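Local coordinates for aerotolerance-related membrane protein (Bacteroides fragilis, PDB 4JDU), which binds calcium through its von Willebrand factor type A domain, in a membrane protein probably linked to aerotolerance, at residues A129-G143 / C178-V192. The protein carries 6 engineered substitutions. Residues are numbered along the deposited sequence; the frame is centred on the assembly and turned at random.
Sequences AKSSSSSGIQVNVLG and CQEIAKEGNGIYIRV. Engineered in segment 129-143: Ser-131 (natural residue Glu), Ser-132 (natural residue Ala), Ser-133 (natural residue Ala), Ser-134 (natural residue Lys), Ser-135 (natural residue Lys).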
ATOM      1  N   ALA A 129      10.619   6.245  -5.604  1.00 17.52           N
ATOM      2  CA  ALA A 129      10.101   5.501  -6.747  1.00 18.41           C
ATOM      3  C   ALA A 129      11.077   5.546  -7.915  1.00 18.12           C
ATOM      4  O   ALA A 129      11.301   4.526  -8.572  1.00 18.31           O
ATOM      5  CB  ALA A 129       8.724   6.030  -7.168  1.00 18.51           C
ATOM      6  N   LYS A 130      11.644   6.725  -8.172  1.00 17.64           N
ATOM      7  CA  LYS A 130      12.648   6.893  -9.217  1.00 20.18           C
ATOM      8  C   LYS A 130      13.868   6.007  -8.971  1.00 19.82           C
ATOM      9  O   LYS A 130      14.354   5.341  -9.887  1.00 22.61           O
ATOM     10  CB  LYS A 130      13.090   8.353  -9.296  1.00 24.88           C
ATOM     11  CG  LYS A 130      14.037   8.639 -10.454  1.00 33.07           C
ATOM     12  CD  LYS A 130      13.363   8.291 -11.772  1.00 40.23           C
ATOM     13  CE  LYS A 130      14.223   8.655 -12.971  1.00 42.56           C
ATOM     14  NZ  LYS A 130      13.455   8.525 -14.242  1.00 48.70           N
ATOM     15  N   SER A 131      14.351   5.998  -7.735  1.00 19.28           N
ATOM     16  CA  SER A 131      15.516   5.196  -7.370  0.67 19.51           C
ATOM     17  C   SER A 131      15.235   3.718  -7.614  1.00 21.82           C
ATOM     18  O   SER A 131      16.059   2.999  -8.193  1.00 22.65           O
ATOM     19  CB  SER A 131      15.870   5.413  -5.900  0.67 19.23           C
ATOM     20  OG  SER A 131      17.096   4.779  -5.583  0.67 20.80           O
ATOM     21  N   SER A 132      14.063   3.284  -7.184  1.00 18.17           N
ATOM     22  CA  SER A 132      13.641   1.903  -7.356  0.65 18.55           C
ATOM     23  C   SER A 132      13.584   1.513  -8.834  1.00 19.86           C
ATOM     24  O   SER A 132      14.191   0.529  -9.243  1.00 19.69           O
ATOM     25  CB  SER A 132      12.277   1.694  -6.691  0.65 18.21           C
ATOM     26  OG  SER A 132      11.895   0.332  -6.733  0.65 18.15           O
ATOM     27  N   SER A 133      12.853   2.278  -9.634  1.00 17.84           N
ATOM     28  CA  SER A 133      12.671   1.914 -11.035  1.00 19.13           C
ATOM     29  C   SER A 133      13.986   1.987 -11.820  1.00 21.30           C
ATOM     30  O   SER A 133      14.213   1.195 -12.737  1.00 24.21           O
ATOM     31  CB  SER A 133      11.564   2.760 -11.689  1.00 21.83           C
ATOM     32  OG  SER A 133      11.934   4.126 -11.772  1.00 22.93           O
ATOM     33  N   SER A 134      14.849   2.937 -11.467  1.00 20.44           N
ATOM     34  CA  SER A 134      16.165   3.047 -12.095  0.58 22.42           C
ATOM     35  C   SER A 134      16.916   1.736 -11.953  1.00 23.30           C
ATOM     36  O   SER A 134      17.628   1.308 -12.864  1.00 25.17           O
ATOM     37  CB  SER A 134      16.985   4.154 -11.432  0.58 23.80           C
ATOM     38  OG  SER A 134      18.230   4.317 -12.092  0.58 29.45           O
ATOM     39  N   SER A 135      16.746   1.098 -10.800  1.00 21.70           N
ATOM     40  CA  SER A 135      17.427  -0.163 -10.528  1.00 22.84           C
ATOM     41  C   SER A 135      16.699  -1.373 -11.110  1.00 23.49           C
ATOM     42  O   SER A 135      17.166  -2.507 -10.961  1.00 26.83           O
ATOM     43  CB  SER A 135      17.677  -0.342  -9.027  1.00 23.17           C
ATOM     44  OG  SER A 135      16.478  -0.580  -8.310  1.00 27.21           O
ATOM     45  N   GLY A 136      15.563  -1.128 -11.762  1.00 23.56           N
ATOM     46  CA  GLY A 136      14.793  -2.179 -12.409  1.00 25.42           C
ATOM     47  C   GLY A 136      13.592  -2.665 -11.606  1.00 28.79           C
ATOM     48  O   GLY A 136      12.884  -3.575 -12.047  1.00 28.83           O
ATOM     49  N   ILE A 137      13.363  -2.078 -10.431  1.00 21.24           N
ATOM     50  CA  ILE A 137      12.255  -2.493  -9.567  1.00 19.71           C
ATOM     51  C   ILE A 137      11.045  -1.598  -9.795  1.00 22.30           C
ATOM     52  O   ILE A 137      11.056  -0.415  -9.437  1.00 21.74           O
ATOM     53  CB  ILE A 137      12.633  -2.433  -8.069  1.00 19.40           C
ATOM     54  CG1 ILE A 137      13.837  -3.323  -7.759  1.00 23.08           C
ATOM     55  CG2 ILE A 137      11.428  -2.817  -7.192  1.00 19.40           C
ATOM     56  CD1 ILE A 137      14.373  -3.131  -6.355  1.00 23.45           C
ATOM     57  N   GLN A 138      10.001  -2.164 -10.394  1.00 20.20           N
ATOM     58  CA  GLN A 138       8.786  -1.411 -10.699  1.00 17.82           C
ATOM     59  C   GLN A 138       8.024  -1.018  -9.438  1.00 16.18           C
ATOM     60  O   GLN A 138       7.916  -1.803  -8.495  1.00 17.84           O
ATOM     61  CB  GLN A 138       7.877  -2.267 -11.579  1.00 21.32           C
ATOM     62  CG  GLN A 138       6.514  -1.661 -11.869  1.00 23.96           C
ATOM     63  CD  GLN A 138       5.648  -2.597 -12.682  1.00 25.81           C
ATOM     64  OE1 GLN A 138       5.243  -3.661 -12.201  1.00 23.88           O
ATOM     65  NE2 GLN A 138       5.373  -2.217 -13.929  1.00 29.48           N
ATOM     66  N   VAL A 139       7.498   0.202  -9.423  1.00 15.16           N
ATOM     67  CA  VAL A 139       6.647   0.638  -8.316  1.00 14.90           C
ATOM     68  C   VAL A 139       5.255   0.985  -8.825  1.00 14.82           C
ATOM     69  O   VAL A 139       5.081   1.898  -9.643  1.00 16.31           O
ATOM     70  CB  VAL A 139       7.207   1.853  -7.572  1.00 16.36           C
ATOM     71  CG1 VAL A 139       6.350   2.161  -6.350  1.00 16.73           C
ATOM     72  CG2 VAL A 139       8.658   1.624  -7.173  1.00 18.03           C
ATOM     73  N   ASN A 140       4.286   0.217  -8.335  1.00 14.54           N
ATOM     74  CA  ASN A 140       2.872   0.387  -8.650  1.00 14.35           C
ATOM     75  C   ASN A 140       2.166   0.977  -7.446  1.00 15.31           C
ATOM     76  O   ASN A 140       2.582   0.774  -6.307  1.00 14.61           O
ATOM     77  CB  ASN A 140       2.254  -0.974  -8.984  1.00 16.36           C
ATOM     78  CG  ASN A 140       2.980  -1.676 -10.115  1.00 16.78           C
ATOM     79  OD1 ASN A 140       2.886  -1.261 -11.276  1.00 17.61           O
ATOM     80  ND2 ASN A 140       3.710  -2.748  -9.787  1.00 18.76           N
ATOM     81  N   VAL A 141       1.079   1.693  -7.694  1.00 14.52           N
ATOM     82  CA  VAL A 141       0.312   2.275  -6.602  1.00 15.74           C
ATOM     83  C   VAL A 141      -1.180   1.984  -6.752  1.00 15.75           C
ATOM     84  O   VAL A 141      -1.777   2.237  -7.814  1.00 16.58           O
ATOM     85  CB  VAL A 141       0.537   3.802  -6.500  1.00 14.68           C
ATOM     86  CG1 VAL A 141      -0.242   4.369  -5.324  1.00 17.31           C
ATOM     87  CG2 VAL A 141       2.024   4.132  -6.358  1.00 16.13           C
ATOM     88  N   LEU A 142      -1.769   1.423  -5.696  1.00 15.18           N
ATOM     89  CA  LEU A 142      -3.211   1.232  -5.628  1.00 15.44           C
ATOM     90  C   LEU A 142      -3.750   2.253  -4.636  1.00 14.49           C
ATOM     91  O   LEU A 142      -3.426   2.218  -3.441  1.00 15.75           O
ATOM     92  CB  LEU A 142      -3.567  -0.195  -5.206  1.00 17.71           C
ATOM     93  CG  LEU A 142      -2.869  -1.300  -5.998  1.00 25.62           C
ATOM     94  CD1 LEU A 142      -3.339  -2.678  -5.563  1.00 22.32           C
ATOM     95  CD2 LEU A 142      -3.046  -1.104  -7.495  1.00 32.58           C
ATOM     96  N   GLY A 143      -4.542   3.194  -5.148  1.00 17.32           N
ATOM     97  CA  GLY A 143      -5.075   4.263  -4.325  1.00 16.33           C
ATOM     98  C   GLY A 143      -6.425   3.859  -3.768  1.00 16.40           C
ATOM     99  O   GLY A 143      -7.328   3.492  -4.526  1.00 19.94           O
ATOM    100  N   CYS A 178      -0.328   9.836  -6.002  1.00 18.93           N
ATOM    101  CA  CYS A 178      -0.221   8.414  -6.306  1.00 19.18           C
ATOM    102  C   CYS A 178       0.157   8.200  -7.770  1.00 19.18           C
ATOM    103  O   CYS A 178       0.963   7.324  -8.094  1.00 16.34           O
ATOM    104  CB  CYS A 178      -1.541   7.697  -6.024  1.00 19.34           C
ATOM    105  SG  CYS A 178      -2.064   7.557  -4.289  1.00 25.20           S
ATOM    106  N   GLN A 179      -0.428   8.993  -8.659  1.00 17.89           N
ATOM    107  CA  GLN A 179      -0.143   8.859 -10.080  1.00 18.38           C
ATOM    108  C   GLN A 179       1.310   9.199 -10.389  1.00 19.78           C
ATOM    109  O   GLN A 179       1.947   8.545 -11.224  1.00 18.88           O
ATOM    110  CB  GLN A 179      -1.096   9.726 -10.902  1.00 19.31           C
ATOM    111  CG  GLN A 179      -2.547   9.220 -10.879  1.00 22.86           C
ATOM    112  CD  GLN A 179      -3.525  10.219 -11.469  1.00 31.10           C
ATOM    113  OE1 GLN A 179      -3.293  11.426 -11.432  1.00 35.27           O
ATOM    114  NE2 GLN A 179      -4.630   9.720 -12.009  1.00 36.92           N
ATOM    115  N   GLU A 180       1.853  10.205  -9.710  1.00 17.55           N
ATOM    116  CA  GLU A 180       3.223  10.606  -9.997  1.00 20.41           C
ATOM    117  C   GLU A 180       4.194   9.532  -9.499  1.00 21.10           C
ATOM    118  O   GLU A 180       5.202   9.235 -10.150  1.00 19.90           O
ATOM    119  CB  GLU A 180       3.535  11.970  -9.381  1.00 21.18           C
ATOM    120  CG  GLU A 180       4.845  12.566  -9.876  1.00 20.98           C
ATOM    121  CD  GLU A 180       5.228  13.840  -9.150  1.00 24.20           C
ATOM    122  OE1 GLU A 180       4.517  14.216  -8.193  1.00 27.82           O
ATOM    123  OE2 GLU A 180       6.251  14.450  -9.534  1.00 26.73           O
ATOM    124  N   ILE A 181       3.886   8.948  -8.351  1.00 17.45           N
ATOM    125  CA  ILE A 181       4.714   7.870  -7.801  1.00 18.56           C
ATOM    126  C   ILE A 181       4.769   6.682  -8.754  1.00 18.25           C
ATOM    127  O   ILE A 181       5.854   6.173  -9.057  1.00 15.38           O
ATOM    128  CB  ILE A 181       4.225   7.432  -6.411  1.00 16.47           C
ATOM    129  CG1 ILE A 181       4.443   8.566  -5.401  1.00 19.62           C
ATOM    130  CG2 ILE A 181       4.947   6.161  -5.952  1.00 18.67           C
ATOM    131  CD1 ILE A 181       3.692   8.377  -4.085  1.00 24.04           C
ATOM    132  N   ALA A 182       3.615   6.263  -9.261  1.00 15.96           N
ATOM    133  CA  ALA A 182       3.576   5.145 -10.197  1.00 17.55           C
ATOM    134  C   ALA A 182       4.293   5.485 -11.495  1.00 17.83           C
ATOM    135  O   ALA A 182       5.007   4.640 -12.053  1.00 18.22           O
ATOM    136  CB  ALA A 182       2.137   4.729 -10.480  1.00 17.82           C
ATOM    137  N   LYS A 183       4.107   6.708 -11.995  1.00 16.62           N
ATOM    138  CA  LYS A 183       4.782   7.134 -13.219  1.00 18.98           C
ATOM    139  C   LYS A 183       6.295   7.038 -13.055  1.00 18.62           C
ATOM    140  O   LYS A 183       6.986   6.421 -13.879  1.00 20.21           O
ATOM    141  CB  LYS A 183       4.379   8.564 -13.586  1.00 19.45           C
ATOM    142  CG  LYS A 183       5.278   9.187 -14.656  1.00 23.69           C
ATOM    143  CD  LYS A 183       5.045  10.690 -14.761  1.00 29.11           C
ATOM    144  CE  LYS A 183       6.028  11.332 -15.727  1.00 36.67           C
ATOM    145  NZ  LYS A 183       5.814  12.805 -15.801  1.00 39.16           N
ATOM    146  N   GLU A 184       6.814   7.632 -11.984  1.00 18.81           N
ATOM    147  CA  GLU A 184       8.255   7.646 -11.791  1.00 19.01           C
ATOM    148  C   GLU A 184       8.775   6.264 -11.425  1.00 21.13           C
ATOM    149  O   GLU A 184       9.956   5.983 -11.613  1.00 21.76           O
ATOM    150  CB  GLU A 184       8.656   8.682 -10.736  1.00 18.24           C
ATOM    151  CG  GLU A 184       8.383  10.127 -11.159  1.00 23.23           C
ATOM    152  CD  GLU A 184       9.117  10.562 -12.415  1.00 29.10           C
ATOM    153  OE1 GLU A 184       8.649  11.530 -13.055  1.00 38.02           O
ATOM    154  OE2 GLU A 184      10.161   9.965 -12.760  1.00 33.23           O
ATOM    155  N   GLY A 185       7.890   5.408 -10.911  1.00 18.35           N
ATOM    156  CA  GLY A 185       8.238   4.030 -10.613  1.00 18.13           C
ATOM    157  C   GLY A 185       8.085   3.078 -11.788  1.00 17.67           C
ATOM    158  O   GLY A 185       8.245   1.865 -11.612  1.00 16.45           O
ATOM    159  N   ASN A 186       7.808   3.624 -12.976  1.00 18.11           N
ATOM    160  CA  ASN A 186       7.584   2.809 -14.168  0.54 21.35           C
ATOM    161  C   ASN A 186       6.499   1.757 -13.936  1.00 20.98           C
ATOM    162  O   ASN A 186       6.585   0.644 -14.463  1.00 23.68           O
ATOM    163  CB  ASN A 186       8.898   2.138 -14.607  0.54 22.49           C
ATOM    164  CG  ASN A 186       8.856   1.623 -16.036  0.54 28.16           C
ATOM    165  OD1 ASN A 186       8.103   2.122 -16.870  0.54 28.08           O
ATOM    166  ND2 ASN A 186       9.677   0.620 -16.324  0.54 30.71           N
ATOM    167  N   GLY A 187       5.486   2.108 -13.143  1.00 18.46           N
ATOM    168  CA  GLY A 187       4.428   1.175 -12.819  1.00 17.73           C
ATOM    169  C   GLY A 187       3.079   1.743 -13.181  1.00 21.50           C
ATOM    170  O   GLY A 187       2.976   2.746 -13.901  1.00 21.26           O
ATOM    171  N   ILE A 188       2.037   1.098 -12.673  1.00 18.50           N
ATOM    172  CA  ILE A 188       0.700   1.603 -12.938  0.58 19.33           C
ATOM    173  C   ILE A 188       0.046   2.129 -11.677  1.00 16.32           C
ATOM    174  O   ILE A 188       0.422   1.768 -10.550  1.00 16.80           O
ATOM    175  CB  ILE A 188      -0.227   0.556 -13.595  0.58 22.39           C
ATOM    176  CG1 ILE A 188      -0.488  -0.610 -12.638  0.58 24.52           C
ATOM    177  CG2 ILE A 188       0.339   0.093 -14.937  0.58 22.50           C
ATOM    178  CD1 ILE A 188      -1.583  -1.543 -13.099  0.58 25.72           C
ATOM    179  N   TYR A 189      -0.898   3.048 -11.874  1.00 18.96           N
ATOM    180  CA  TYR A 189      -1.752   3.528 -10.791  1.00 18.52           C
ATOM    181  C   TYR A 189      -3.177   3.066 -11.049  1.00 18.88           C
ATOM    182  O   TYR A 189      -3.696   3.177 -12.166  1.00 20.72           O
ATOM    183  CB  TYR A 189      -1.738   5.059 -10.663  1.00 17.75           C
ATOM    184  CG  TYR A 189      -2.860   5.563  -9.781  1.00 19.72           C
ATOM    185  CD1 TYR A 189      -2.804   5.403  -8.407  1.00 21.32           C
ATOM    186  CD2 TYR A 189      -3.984   6.169 -10.324  1.00 21.10           C
ATOM    187  CE1 TYR A 189      -3.835   5.836  -7.593  1.00 21.56           C
ATOM    188  CE2 TYR A 189      -5.018   6.616  -9.510  1.00 21.61           C
ATOM    189  CZ  TYR A 189      -4.930   6.447  -8.146  1.00 20.96           C
ATOM    190  OH  TYR A 189      -5.934   6.873  -7.290  1.00 23.77           O
ATOM    191  N   ILE A 190      -3.814   2.543 -10.007  1.00 17.91           N
ATOM    192  CA  ILE A 190      -5.219   2.166 -10.080  1.00 17.97           C
ATOM    193  C   ILE A 190      -5.941   2.753  -8.887  1.00 17.99           C
ATOM    194  O   ILE A 190      -5.509   2.558  -7.745  1.00 16.69           O
ATOM    195  CB  ILE A 190      -5.393   0.644 -10.004  1.00 21.96           C
ATOM    196  CG1 ILE A 190      -4.685  -0.042 -11.171  1.00 29.12           C
ATOM    197  CG2 ILE A 190      -6.867   0.271  -9.979  1.00 26.01           C
ATOM    198  CD1 ILE A 190      -4.479  -1.513 -10.943  1.00 37.40           C
ATOM    199  N   ARG A 191      -7.038   3.470  -9.132  1.00 21.18           N
ATOM    200  CA  ARG A 191      -7.918   3.868  -8.040  1.00 21.35           C
ATOM    201  C   ARG A 191      -8.826   2.689  -7.711  1.00 21.33           C
ATOM    202  O   ARG A 191      -9.625   2.251  -8.546  1.00 26.72           O
ATOM    203  CB  ARG A 191      -8.774   5.090  -8.380  1.00 27.84           C
ATOM    204  CG  ARG A 191      -9.584   5.546  -7.166  1.00 26.91           C
ATOM    205  CD  ARG A 191     -10.776   6.416  -7.524  1.00 35.74           C
ATOM    206  NE  ARG A 191     -10.383   7.751  -7.955  1.00 38.44           N
ATOM    207  CZ  ARG A 191     -11.245   8.739  -8.177  1.00 44.23           C
ATOM    208  NH1 ARG A 191     -12.546   8.537  -7.999  1.00 40.39           N
ATOM    209  NH2 ARG A 191     -10.812   9.929  -8.569  1.00 44.24           N
ATOM    210  N   VAL A 192      -8.686   2.165  -6.505  1.00 23.91           N
ATOM    211  CA  VAL A 192      -9.384   0.940  -6.144  1.00 25.73           C
ATOM    212  C   VAL A 192     -10.869   1.168  -5.936  1.00 34.36           C
ATOM    213  O   VAL A 192     -11.268   1.983  -5.104  1.00 33.14           O
ATOM    214  CB  VAL A 192      -8.803   0.325  -4.869  1.00 28.47           C
ATOM    215  CG1 VAL A 192      -9.547  -0.960  -4.539  1.00 32.45           C
ATOM    216  CG2 VAL A 192      -7.318   0.057  -5.051  1.00 24.40           C
TER
HETATM  217  O   HOH W   1      11.261   6.937 -13.752  1.00 43.67           O
HETATM  218  O   HOH W   2      12.236   0.062 -14.406  1.00 39.77           O
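Val-141, Leu-142 and Gly-143 pair in parallel with Tyr-189, Ile-190 and Arg-191, the strand axes 10° apart, and the bonds alternate from Val-141 N to Ile-188 O (2.9 Å) through to Val-192 N to Gly-143 O. Toward the N-terminal end of the strands, Val-139 N bonds Gly-185 O (2.8 Å), and two side-chain amides supplement it. Asn-140 OD1 takes Ile-188 N on a lone pair (2.9 Å), while Gln-138 gives NE2 to Asn-186 O (3.2 Å), in plane with both groups; NE2 also bonds Glu-205.

On the face it shares with Tyr-189, Val-141 presses its two methyls against helix 178-184 (strand-to-helix axes 6.8 Å apart): CG1, anti to the backbone N (chi1 -178°), meets Cys-178 CB at 3.6 Å, and CG2 meets Ile-181 CG2. Between the helices, engineered Ser-133 donates OG in plane to Glu-184 O (2.7 Å). A water joins that oxygen to Lys-130 NZ, whose salt bridge to Glu-184 OE2 is long (3.9 Å).

Strand 138-143, helix 175-184 and strand 189-191 form a beta-alpha-beta crossover of the Rossmann-like vWA fold: 189-191 ends the sheet, 138-143 pairs onward with 109-116, helices 125-134 and 175-184 lie over one face, and helix 195-206 packs against Asn-140 and Ile-190 on the other.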